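Local coordinates for protein cellulosomal scaffoldin (PDB 1TYJ) that probably serves as a structural module of the cellulosome, its type-II cohesin domain binding a partner dockerin to join components of the assembly, at residues 16-21 and 165-170; 31-36 and 109-114; 42-47 and 124-129; 143-146 and 152-155. All coordinates share one frame; numbering follows the deposited sequence.

Contact 1: 16-21 and 165-170; sequences DKVTLT and GLIYPK
The CG2 methyl of V18 meets the CG2 methyl of I167 at 4.1 Å, a light apolar touch between two branched side chains that approach at a slant. Both methyls face into the gap between the strands: V18 CG2 gets there by standing anti to its own backbone N, while I167 turns its CG2 branch anti to the carbonyl carbon and sends the longer CG1 arm elsewhere.

Toward the protein surface the contact becomes ionic. K170, the last residue of the chain, stretches its side chain out in an extended form beyond CG and reaches D16, which it crosses at roughly a right angle. K170 NZ donates to D16 OD2 at 2.9 Å in a salt bridge, arriving on the syn side of the carboxylate and 25° out of its plane. A water closes a small ring on the other oxygen, giving a hydrogen to D16 OD1 at 3.0 Å and accepting one from K170 NZ at 2.7 Å. OD2 also takes the backbone N of A13, so the carboxylate is held on three counts. With an alanine at D16, the K170 ammonium would probably lose its carboxylate mate and the amide of A13 its acceptor, leaving the C-terminal lysine freer to swing.

Strands 17-21 and 166-169 belong to different sheets of the beta sandwich. V18 also packs on I7 of strand 2-7, and I167 on I126 and L128 of strand 126-131, while backbone bonds join V18 to F115 in strand 108-117.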
loop_
_atom_site.group_PDB
_atom_site.type_symbol
_atom_site.label_atom_id
_atom_site.label_comp_id
_atom_site.label_asym_id
_atom_site.label_seq_id
_atom_site.Cartn_x
_atom_site.Cartn_y
_atom_site.Cartn_z
ATOM N N ASP A 16 -14.951 9.068 11.112
ATOM C CA ASP A 16 -15.056 7.706 10.570
ATOM C C ASP A 16 -13.684 7.225 10.121
ATOM O O ASP A 16 -12.791 8.044 9.827
ATOM C CB ASP A 16 -15.995 7.688 9.343
ATOM C CG ASP A 16 -17.477 7.755 9.726
ATOM O OD1 ASP A 16 -17.794 7.684 10.941
ATOM O OD2 ASP A 16 -18.320 7.866 8.796
ATOM N N LYS A 17 -13.542 5.900 10.013
ATOM C CA LYS A 17 -12.300 5.309 9.512
ATOM C C LYS A 17 -12.628 4.746 8.127
ATOM O O LYS A 17 -13.731 4.180 7.910
ATOM C CB LYS A 17 -11.862 4.129 10.370
ATOM C CG LYS A 17 -11.757 4.376 11.855
ATOM C CD LYS A 17 -10.562 5.153 12.236
ATOM C CE LYS A 17 -10.615 5.476 13.753
ATOM N NZ LYS A 17 -10.710 4.291 14.680
ATOM N N VAL A 18 -11.696 4.896 7.196
ATOM C CA VAL A 18 -11.867 4.332 5.865
ATOM C C VAL A 18 -10.567 3.624 5.513
ATOM O O VAL A 18 -9.487 4.155 5.789
ATOM C CB VAL A 18 -12.215 5.472 4.819
ATOM C CG1 VAL A 18 -11.273 6.705 4.914
ATOM C CG2 VAL A 18 -12.258 4.893 3.387
ATOM N N THR A 19 -10.689 2.413 4.964
ATOM C CA THR A 19 -9.510 1.592 4.687
ATOM C C THR A 19 -9.271 1.394 3.190
ATOM O O THR A 19 -10.203 1.035 2.449
ATOM C CB THR A 19 -9.635 0.264 5.427
ATOM O OG1 THR A 19 -9.741 0.538 6.831
ATOM C CG2 THR A 19 -8.435 -0.676 5.167
ATOM N N LEU A 20 -8.038 1.672 2.763
ATOM C CA LEU A 20 -7.564 1.337 1.430
ATOM C C LEU A 20 -6.896 -0.041 1.507
ATOM O O LEU A 20 -5.840 -0.188 2.138
ATOM C CB LEU A 20 -6.516 2.370 1.008
ATOM C CG LEU A 20 -6.007 2.276 -0.450
ATOM C CD1 LEU A 20 -7.149 2.673 -1.417
ATOM C CD2 LEU A 20 -4.776 3.161 -0.686
ATOM N N THR A 21 -7.499 -1.045 0.874
ATOM C CA THR A 21 -6.855 -2.338 0.755
ATOM C C THR A 21 -6.082 -2.320 -0.569
ATOM O O THR A 21 -6.632 -1.919 -1.625
ATOM C CB THR A 21 -7.895 -3.448 0.771
ATOM O OG1 THR A 21 -8.535 -3.499 2.061
ATOM C CG2 THR A 21 -7.230 -4.807 0.491
ATOM N N GLY A 165 -9.720 5.242 -5.918
ATOM C CA GLY A 165 -10.898 6.081 -6.157
ATOM C C GLY A 165 -11.181 7.104 -5.069
ATOM O O GLY A 165 -10.335 7.383 -4.187
ATOM N N LEU A 166 -12.370 7.702 -5.178
ATOM C CA LEU A 166 -12.730 8.814 -4.315
ATOM C C LEU A 166 -13.500 8.404 -3.062
ATOM O O LEU A 166 -14.132 7.341 -3.002
ATOM C CB LEU A 166 -13.611 9.799 -5.101
ATOM C CG LEU A 166 -13.130 10.284 -6.465
ATOM C CD1 LEU A 166 -13.965 11.528 -6.875
ATOM C CD2 LEU A 166 -11.700 10.565 -6.599
ATOM N N ILE A 167 -13.463 9.291 -2.075
ATOM C CA ILE A 167 -14.349 9.210 -0.934
ATOM C C ILE A 167 -15.185 10.503 -0.906
ATOM O O ILE A 167 -14.790 11.547 -1.463
ATOM C CB ILE A 167 -13.564 9.022 0.408
ATOM C CG1 ILE A 167 -12.538 10.145 0.612
ATOM C CG2 ILE A 167 -12.922 7.614 0.418
ATOM C CD1 ILE A 167 -11.948 10.233 2.064
ATOM N N TYR A 168 -16.342 10.389 -0.289
ATOM C CA TYR A 168 -17.363 11.432 -0.289
ATOM C C TYR A 168 -17.919 11.632 1.113
ATOM O O TYR A 168 -17.860 10.711 1.937
ATOM C CB TYR A 168 -18.508 10.962 -1.164
ATOM C CG TYR A 168 -18.118 10.684 -2.600
ATOM C CD1 TYR A 168 -17.864 9.378 -3.035
ATOM C CD2 TYR A 168 -18.017 11.736 -3.527
ATOM C CE1 TYR A 168 -17.497 9.141 -4.366
ATOM C CE2 TYR A 168 -17.658 11.496 -4.832
ATOM C CZ TYR A 168 -17.421 10.203 -5.257
ATOM O OH TYR A 168 -17.072 9.985 -6.589
ATOM N N PRO A 169 -18.486 12.816 1.385
ATOM C CA PRO A 169 -19.098 13.023 2.694
ATOM C C PRO A 169 -20.417 12.283 2.854
ATOM O O PRO A 169 -21.171 12.144 1.877
ATOM C CB PRO A 169 -19.357 14.540 2.723
ATOM C CG PRO A 169 -19.573 14.903 1.238
ATOM C CD PRO A 169 -18.562 14.017 0.522
ATOM N N LYS A 170 -20.720 11.838 4.072
ATOM C CA LYS A 170 -22.056 11.349 4.388
ATOM C C LYS A 170 -23.041 12.509 4.331
ATOM O O LYS A 170 -24.207 12.346 3.963
ATOM C CB LYS A 170 -22.065 10.745 5.787
ATOM C CG LYS A 170 -21.948 9.247 5.788
ATOM C CD LYS A 170 -21.449 8.765 7.132
ATOM C CE LYS A 170 -21.560 7.253 7.302
ATOM N NZ LYS A 170 -20.998 6.805 8.633
ATOM O OXT LYS A 170 -22.657 13.645 4.633
HETATM O O HOH W 1 -20.710 8.147 10.958
#

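Contact 2: 31-36 and 109-114; sequences SGYQFN and AVAKVT
Y33 OH is linked by one water to the opposite strand: the phenol oxygen lies 2.6 Å from the water oxygen, in the plane of the ring at its edge, and the same water donates to V110 O at 2.8 Å. This is the face-to-face packing of a beta sandwich, with strand 31-36 from one sheet and strand 109-114 from the other, their axes 9.2 Å apart and crossing at -30°, an angle usual for aligned sheets.

Two rings from 31-36 meet two small aliphatic side chains from 109-114. V110 CG2 sits over one face of the Y33 ring, displaced toward its rim, and comes 4.1 Å from Y33 CE2. The same methyl meets F35 at the ring edge, 3.8 Å from F35 CE1, so a single branch touches both rings, one at its face and the other at its edge. It is placed there by chi1 of -51°, which puts CG2 between the backbone N and the carbonyl carbon of V110. Elsewhere round the pair, F35 stacks edge-to-face with F131, and Y33 also touches M60 and L67.

V110 and A111 both face I22 of strand 17-25 in a classic beta bulge, and this lets the two consecutive side chains point at strand 31-36. A phenylalanine in place of Y33 would probably leave the water without its phenol partner and break the link it makes across to V110 O.

A111 uses its CB alone, 3.7 Å from Y33 OH, while Y33 CD1 rides 3.3 Å above the centre of the F35 ring.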
loop_
_atom_site.group_PDB
_atom_site.type_symbol
_atom_site.label_atom_id
_atom_site.label_comp_id
_atom_site.label_asym_id
_atom_site.label_seq_id
_atom_site.Cartn_x
_atom_site.Cartn_y
_atom_site.Cartn_z
ATOM N N SER A 31 7.369 -11.467 -4.889
ATOM C CA SER A 31 8.160 -11.672 -3.661
ATOM C C SER A 31 8.257 -10.431 -2.758
ATOM O O SER A 31 8.826 -10.512 -1.657
ATOM C CB SER A 31 9.604 -12.126 -3.988
ATOM O OG SER A 31 10.291 -10.970 -4.496
ATOM N N GLY A 32 7.748 -9.288 -3.210
ATOM C CA GLY A 32 7.858 -8.105 -2.381
ATOM C C GLY A 32 7.519 -6.824 -3.092
ATOM O O GLY A 32 7.457 -6.781 -4.326
ATOM N N TYR A 33 7.297 -5.772 -2.320
ATOM C CA TYR A 33 6.926 -4.463 -2.915
ATOM C C TYR A 33 7.504 -3.353 -2.083
ATOM O O TYR A 33 7.886 -3.549 -0.913
ATOM C CB TYR A 33 5.382 -4.268 -2.968
ATOM C CG TYR A 33 4.803 -4.058 -1.579
ATOM C CD1 TYR A 33 4.677 -2.770 -1.055
ATOM C CD2 TYR A 33 4.487 -5.143 -0.745
ATOM C CE1 TYR A 33 4.236 -2.544 0.259
ATOM C CE2 TYR A 33 4.025 -4.929 0.585
ATOM C CZ TYR A 33 3.920 -3.622 1.074
ATOM O OH TYR A 33 3.465 -3.383 2.349
ATOM N N GLN A 34 7.517 -2.169 -2.677
ATOM C CA GLN A 34 7.690 -0.919 -1.926
ATOM C C GLN A 34 6.752 0.098 -2.563
ATOM O O GLN A 34 6.688 0.193 -3.808
ATOM C CB GLN A 34 9.140 -0.420 -2.000
ATOM C CG GLN A 34 9.369 0.707 -0.986
ATOM C CD GLN A 34 10.795 1.178 -0.934
ATOM O OE1 GLN A 34 11.710 0.383 -0.885
ATOM N NE2 GLN A 34 10.977 2.487 -0.908
ATOM N N PHE A 35 6.059 0.864 -1.723
ATOM C CA PHE A 35 5.113 1.896 -2.186
ATOM C C PHE A 35 5.451 3.265 -1.628
ATOM O O PHE A 35 5.897 3.352 -0.475
ATOM C CB PHE A 35 3.683 1.585 -1.730
ATOM C CG PHE A 35 3.099 0.319 -2.300
ATOM C CD1 PHE A 35 2.232 -0.456 -1.517
ATOM C CD2 PHE A 35 3.413 -0.122 -3.611
ATOM C CE1 PHE A 35 1.653 -1.591 -2.033
ATOM C CE2 PHE A 35 2.848 -1.284 -4.120
ATOM C CZ PHE A 35 1.966 -2.016 -3.336
ATOM N N ASN A 36 5.236 4.305 -2.446
ATOM C CA ASN A 36 5.236 5.682 -1.983
ATOM C C ASN A 36 3.832 6.210 -2.285
ATOM O O ASN A 36 3.410 6.232 -3.457
ATOM C CB ASN A 36 6.284 6.504 -2.745
ATOM C CG ASN A 36 6.519 7.845 -2.086
ATOM O OD1 ASN A 36 6.028 8.897 -2.555
ATOM N ND2 ASN A 36 7.191 7.814 -0.951
ATOM N N ALA A 109 -4.334 -9.464 -1.476
ATOM C CA ALA A 109 -4.031 -8.244 -0.725
ATOM C C ALA A 109 -2.604 -8.289 -0.162
ATOM O O ALA A 109 -2.203 -9.301 0.430
ATOM C CB ALA A 109 -5.022 -8.039 0.405
ATOM N N VAL A 110 -1.863 -7.180 -0.341
ATOM C CA VAL A 110 -0.538 -7.037 0.248
ATOM C C VAL A 110 -0.440 -6.125 1.476
ATOM O O VAL A 110 0.483 -6.297 2.313
ATOM C CB VAL A 110 0.513 -6.600 -0.814
ATOM C CG1 VAL A 110 0.432 -7.531 -2.030
ATOM C CG2 VAL A 110 0.338 -5.096 -1.247
ATOM N N ALA A 111 -1.353 -5.153 1.601
ATOM C CA ALA A 111 -1.293 -4.184 2.712
ATOM C C ALA A 111 -2.633 -3.528 2.795
ATOM O O ALA A 111 -3.390 -3.503 1.794
ATOM C CB ALA A 111 -0.229 -3.104 2.443
ATOM N N LYS A 112 -2.911 -2.947 3.961
ATOM C CA LYS A 112 -4.084 -2.089 4.109
ATOM C C LYS A 112 -3.696 -0.866 4.897
ATOM O O LYS A 112 -2.981 -0.963 5.879
ATOM C CB LYS A 112 -5.228 -2.775 4.836
ATOM C CG LYS A 112 -5.527 -4.197 4.335
ATOM C CD LYS A 112 -6.607 -4.829 5.157
ATOM C CE LYS A 112 -6.785 -6.259 4.713
ATOM N NZ LYS A 112 -7.768 -6.978 5.589
ATOM N N VAL A 113 -4.231 0.279 4.496
ATOM C CA VAL A 113 -3.976 1.513 5.221
ATOM C C VAL A 113 -5.315 2.109 5.582
ATOM O O VAL A 113 -6.145 2.377 4.712
ATOM C CB VAL A 113 -3.212 2.520 4.365
ATOM C CG1 VAL A 113 -3.008 3.851 5.097
ATOM C CG2 VAL A 113 -1.873 1.967 3.929
ATOM N N THR A 114 -5.546 2.282 6.875
ATOM C CA THR A 114 -6.762 2.935 7.358
ATOM C C THR A 114 -6.434 4.387 7.658
ATOM O O THR A 114 -5.349 4.699 8.193
ATOM C CB THR A 114 -7.268 2.222 8.651
ATOM O OG1 THR A 114 -7.546 0.843 8.352
ATOM C CG2 THR A 114 -8.542 2.858 9.226
HETATM O O HOH W 2 2.749 -5.426 3.767
#

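Contact 3: 42-47 and 124-129; sequences TYLQPW and EGIKLA
I126 CD1 approaches the Y43 ring obliquely, lying 4.0 Å from both CG and CD1 of Y43, and nearer still, 3.7 Å, to Y43 CB at the root of the side chain. Over one face of that ring, above its centre, lies the CG2 methyl of T42, the preceding residue. P122 also touches the tyrosine side chain.

I126 reaches this place with its CG1 arm, which stands between the backbone N and the carbonyl carbon (chi1 64°) and then runs on extended to CD1. That same methyl touches L44 CD1 at 4.1 Å, so one atom serves two consecutive residues of 42-47.

Segments 42-47 and 124-129 lie in opposite sheets of the cohesin beta sandwich: strand 44-48 pairs with strand 108-117, and strand 126-131 with strand 166-169. Their side chains meet between the sheets, L44 and L128 buried, Y43 and I126 nearer the surface. I167 joins in from the second sheet, touching L44, I126 and L128, while F115 and V117 come from the first to pack on L44.

L44 and L128 cross at about a right angle, with L44 CD1 3.7 Å from L128 CD1. The CA-CB bond of L128 points away from 42-47, but chi2 of 54° folds CD1 back toward it. L44 CD1 also packs against the backbone, 3.5 Å from L128 O.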
loop_
_atom_site.group_PDB
_atom_site.type_symbol
_atom_site.label_atom_id
_atom_site.label_comp_id
_atom_site.label_asym_id
_atom_site.label_seq_id
_atom_site.Cartn_x
_atom_site.Cartn_y
_atom_site.Cartn_z
ATOM N N THR A 42 -5.101 17.567 5.045
ATOM C CA THR A 42 -6.222 18.403 5.485
ATOM C C THR A 42 -7.404 17.537 5.924
ATOM O O THR A 42 -8.119 17.896 6.861
ATOM C CB THR A 42 -6.637 19.342 4.347
ATOM O OG1 THR A 42 -5.525 20.187 4.036
ATOM C CG2 THR A 42 -7.865 20.214 4.708
ATOM N N TYR A 43 -7.607 16.390 5.266
ATOM C CA TYR A 43 -8.822 15.604 5.483
ATOM C C TYR A 43 -8.611 14.285 6.174
ATOM O O TYR A 43 -9.556 13.746 6.741
ATOM C CB TYR A 43 -9.544 15.340 4.152
ATOM C CG TYR A 43 -9.945 16.638 3.478
ATOM C CD1 TYR A 43 -9.191 17.166 2.422
ATOM C CD2 TYR A 43 -11.063 17.352 3.937
ATOM C CE1 TYR A 43 -9.564 18.389 1.813
ATOM C CE2 TYR A 43 -11.425 18.553 3.349
ATOM C CZ TYR A 43 -10.673 19.061 2.298
ATOM O OH TYR A 43 -11.051 20.252 1.720
ATOM N N LEU A 44 -7.393 13.745 6.078
ATOM C CA LEU A 44 -7.134 12.344 6.469
ATOM C C LEU A 44 -5.921 12.216 7.380
ATOM O O LEU A 44 -4.901 12.890 7.188
ATOM C CB LEU A 44 -6.884 11.484 5.206
ATOM C CG LEU A 44 -8.101 11.391 4.278
ATOM C CD1 LEU A 44 -7.640 10.804 2.979
ATOM C CD2 LEU A 44 -9.214 10.481 4.893
ATOM N N GLN A 45 -6.035 11.290 8.322
ATOM C CA GLN A 45 -4.959 10.954 9.250
ATOM C C GLN A 45 -4.761 9.437 9.294
ATOM O O GLN A 45 -5.640 8.694 9.775
ATOM C CB GLN A 45 -5.310 11.498 10.636
ATOM C CG GLN A 45 -4.241 11.207 11.686
ATOM C CD GLN A 45 -4.583 11.792 13.035
ATOM O OE1 GLN A 45 -3.787 12.525 13.604
ATOM N NE2 GLN A 45 -5.746 11.448 13.560
ATOM N N PRO A 46 -3.601 8.943 8.792
ATOM C CA PRO A 46 -3.388 7.493 8.835
ATOM C C PRO A 46 -3.516 6.966 10.271
ATOM O O PRO A 46 -2.981 7.578 11.198
ATOM C CB PRO A 46 -1.948 7.323 8.310
ATOM C CG PRO A 46 -1.724 8.582 7.426
ATOM C CD PRO A 46 -2.465 9.669 8.183
ATOM N N TRP A 47 -4.176 5.816 10.424
ATOM C CA TRP A 47 -4.623 5.337 11.732
ATOM C C TRP A 47 -4.255 3.899 11.927
ATOM O O TRP A 47 -4.595 3.048 11.111
ATOM C CB TRP A 47 -6.147 5.504 11.846
ATOM C CG TRP A 47 -6.571 5.443 13.292
ATOM C CD1 TRP A 47 -7.069 4.370 13.954
ATOM C CD2 TRP A 47 -6.486 6.509 14.216
ATOM N NE1 TRP A 47 -7.319 4.716 15.260
ATOM C CE2 TRP A 47 -6.971 6.028 15.450
ATOM C CE3 TRP A 47 -6.070 7.841 14.116
ATOM C CZ2 TRP A 47 -7.029 6.831 16.600
ATOM C CZ3 TRP A 47 -6.112 8.649 15.266
ATOM C CH2 TRP A 47 -6.601 8.133 16.492
ATOM N N GLU A 124 -17.683 17.220 -3.828
ATOM C CA GLU A 124 -17.157 16.597 -5.062
ATOM C C GLU A 124 -16.255 15.371 -4.780
ATOM O O GLU A 124 -15.816 14.681 -5.733
ATOM C CB GLU A 124 -16.371 17.605 -5.906
ATOM C CG GLU A 124 -15.052 18.107 -5.262
ATOM C CD GLU A 124 -15.239 19.331 -4.367
ATOM O OE1 GLU A 124 -14.205 19.949 -4.073
ATOM O OE2 GLU A 124 -16.386 19.669 -3.953
ATOM N N GLY A 125 -16.008 15.103 -3.484
ATOM C CA GLY A 125 -15.099 14.026 -3.060
ATOM C C GLY A 125 -13.625 14.411 -3.145
ATOM O O GLY A 125 -13.250 15.470 -3.681
ATOM N N ILE A 126 -12.779 13.557 -2.570
ATOM C CA ILE A 126 -11.350 13.631 -2.773
ATOM C C ILE A 126 -10.831 12.233 -3.081
ATOM O O ILE A 126 -11.426 11.233 -2.676
ATOM C CB ILE A 126 -10.600 14.170 -1.517
ATOM C CG1 ILE A 126 -10.742 13.214 -0.322
ATOM C CG2 ILE A 126 -11.119 15.560 -1.113
ATOM C CD1 ILE A 126 -9.802 13.568 0.878
ATOM N N LYS A 127 -9.747 12.169 -3.843
ATOM C CA LYS A 127 -9.021 10.913 -4.053
ATOM C C LYS A 127 -8.593 10.413 -2.668
ATOM O O LYS A 127 -8.047 11.175 -1.868
ATOM C CB LYS A 127 -7.803 11.164 -4.943
ATOM C CG LYS A 127 -8.159 11.441 -6.404
ATOM C CD LYS A 127 -6.882 11.958 -7.098
ATOM C CE LYS A 127 -7.084 12.185 -8.596
ATOM N NZ LYS A 127 -5.773 12.587 -9.223
ATOM N N LEU A 128 -8.816 9.143 -2.372
ATOM C CA LEU A 128 -8.394 8.695 -1.027
ATOM C C LEU A 128 -6.863 8.787 -0.866
ATOM O O LEU A 128 -6.340 9.189 0.204
ATOM C CB LEU A 128 -8.870 7.272 -0.772
ATOM C CG LEU A 128 -8.506 6.706 0.615
ATOM C CD1 LEU A 128 -9.003 7.643 1.738
ATOM C CD2 LEU A 128 -9.105 5.299 0.792
ATOM N N ALA A 129 -6.153 8.399 -1.914
ATOM C CA ALA A 129 -4.693 8.491 -1.940
ATOM C C ALA A 129 -4.240 8.354 -3.375
ATOM O O ALA A 129 -5.034 7.966 -4.240
ATOM C CB ALA A 129 -4.074 7.379 -1.070
#

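Contact 4: 143-146 and 152-155; sequences GTML and NMYS
L146 and Y154 make the close part of this contact. Y154 N donates to L146 O at 3.0 Å with an N-H...O angle of 163°, and the donor is tilted 21° from the carbonyl plane. The same oxygen takes a second, softer approach from M153 CA, a C-H...O contact of 3.5 Å. Beside it, Y154 CD1 comes within 4.1 Å of L146 CB, the ring set obliquely to L146 O. The leucine side chain is buried, packed further on I27, Y159, F30 and Y33. At the far end of the tyrosine, OH is hydrogen-bonded to T28 O, which ties down the hydroxyl end of the ring; a bound 1,2-ethanediol, probably from the crystallisation liquor, lies about 4 Å from this side chain.

The return bond of the pair is not made directly. A water bridges L146 N and Y154 O: L146 N donates to it at 3.0 Å, and it donates to Y154 O at 2.8 Å.

The methionines form the looser, outer part. M145 CE touches M153 SD at 3.7 Å, the two chains crossing at a slant. The bend of M145 at chi3 (91°) swings its methyl to the sulfur, which M153 presents with CG anti to the backbone N. N152, exposed, turns its amide from the contact, while its backbone N bonds to D148 OD1.

Held by one direct backbone bond and one through water, the 152-155 loop runs back roughly antiparallel beside strand 144-148 of the cohesin beta sandwich, which pairs on its other side with strand 30-38.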
loop_
_atom_site.group_PDB
_atom_site.type_symbol
_atom_site.label_atom_id
_atom_site.label_comp_id
_atom_site.label_asym_id
_atom_site.label_seq_id
_atom_site.Cartn_x
_atom_site.Cartn_y
_atom_site.Cartn_z
ATOM N N GLY A 143 5.261 5.277 -8.363
ATOM C CA GLY A 143 5.378 5.163 -6.907
ATOM C C GLY A 143 5.337 3.736 -6.388
ATOM O O GLY A 143 5.043 3.517 -5.195
ATOM N N THR A 144 5.600 2.752 -7.243
ATOM C CA THR A 144 5.614 1.343 -6.779
ATOM C C THR A 144 6.862 0.608 -7.293
ATOM O O THR A 144 7.358 0.902 -8.382
ATOM C CB THR A 144 4.354 0.579 -7.292
ATOM O OG1 THR A 144 4.441 0.354 -8.717
ATOM C CG2 THR A 144 3.058 1.339 -6.941
ATOM N N MET A 145 7.323 -0.375 -6.531
ATOM C CA MET A 145 8.357 -1.285 -6.998
ATOM C C MET A 145 7.828 -2.668 -6.664
ATOM O O MET A 145 7.362 -2.889 -5.543
ATOM C CB MET A 145 9.686 -1.033 -6.278
ATOM C CG MET A 145 10.199 0.377 -6.477
ATOM S SD MET A 145 11.630 0.684 -5.431
ATOM C CE MET A 145 12.896 0.211 -6.541
ATOM N N LEU A 146 7.904 -3.584 -7.628
ATOM C CA LEU A 146 7.492 -4.964 -7.431
ATOM C C LEU A 146 8.607 -5.891 -7.842
ATOM O O LEU A 146 9.276 -5.634 -8.855
ATOM C CB LEU A 146 6.237 -5.282 -8.263
ATOM C CG LEU A 146 4.966 -4.438 -8.036
ATOM C CD1 LEU A 146 3.869 -4.932 -9.018
ATOM C CD2 LEU A 146 4.462 -4.562 -6.560
ATOM N N ASN A 152 14.184 -10.346 -9.721
ATOM C CA ASN A 152 13.905 -9.408 -10.804
ATOM C C ASN A 152 12.998 -8.300 -10.357
ATOM O O ASN A 152 12.071 -8.540 -9.560
ATOM C CB ASN A 152 13.243 -10.088 -12.001
ATOM C CG ASN A 152 14.122 -11.167 -12.619
ATOM O OD1 ASN A 152 15.234 -10.887 -13.080
ATOM N ND2 ASN A 152 13.608 -12.389 -12.675
ATOM N N MET A 153 13.241 -7.096 -10.864
ATOM C CA MET A 153 12.328 -5.980 -10.633
ATOM C C MET A 153 11.444 -5.757 -11.866
ATOM O O MET A 153 11.951 -5.600 -13.004
ATOM C CB MET A 153 13.136 -4.709 -10.334
ATOM C CG MET A 153 12.279 -3.510 -9.937
ATOM S SD MET A 153 13.353 -2.132 -9.420
ATOM C CE MET A 153 13.797 -1.529 -11.007
ATOM N N TYR A 154 10.124 -5.719 -11.688
ATOM C CA TYR A 154 9.235 -5.487 -12.826
ATOM C C TYR A 154 9.303 -4.055 -13.399
ATOM O O TYR A 154 9.434 -3.097 -12.635
ATOM C CB TYR A 154 7.792 -5.878 -12.462
ATOM C CG TYR A 154 7.633 -7.364 -12.394
ATOM C CD1 TYR A 154 7.313 -7.995 -11.191
ATOM C CD2 TYR A 154 7.804 -8.150 -13.548
ATOM C CE1 TYR A 154 7.168 -9.381 -11.145
ATOM C CE2 TYR A 154 7.667 -9.519 -13.506
ATOM C CZ TYR A 154 7.327 -10.140 -12.328
ATOM O OH TYR A 154 7.219 -11.510 -12.359
ATOM N N SER A 155 9.187 -3.919 -14.731
ATOM C CA SER A 155 9.145 -2.583 -15.374
ATOM C C SER A 155 7.717 -2.089 -15.639
ATOM O O SER A 155 6.734 -2.846 -15.461
ATOM C CB SER A 155 9.865 -2.616 -16.721
ATOM O OG SER A 155 9.102 -3.392 -17.600
HETATM O O HOH W 3 8.672 -2.192 -10.129
#

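How the contacts relate
All four contacts belong to one beta sandwich. Contacts 1, 2 and 3 each join its two sheets, whereas contact 4 folds a loop back beside strand 144-148. Contacts 1 and 3 form one cluster, centres about 7 Å apart, sharing the neighbouring strands 126-131 and 166-169. Contact 2 lies near the middle, its centre about 18 Å from each of theirs; contact 4, its centre about 12 Å from that of contact 2, lies on the opposite side of the chain's centre from contacts 1 and 3. Along the chain contact 1 encloses the rest, contacts 2 and 3 interleave, and contact 4 follows both. Distant parts of the sequence are thus tied into one compact module.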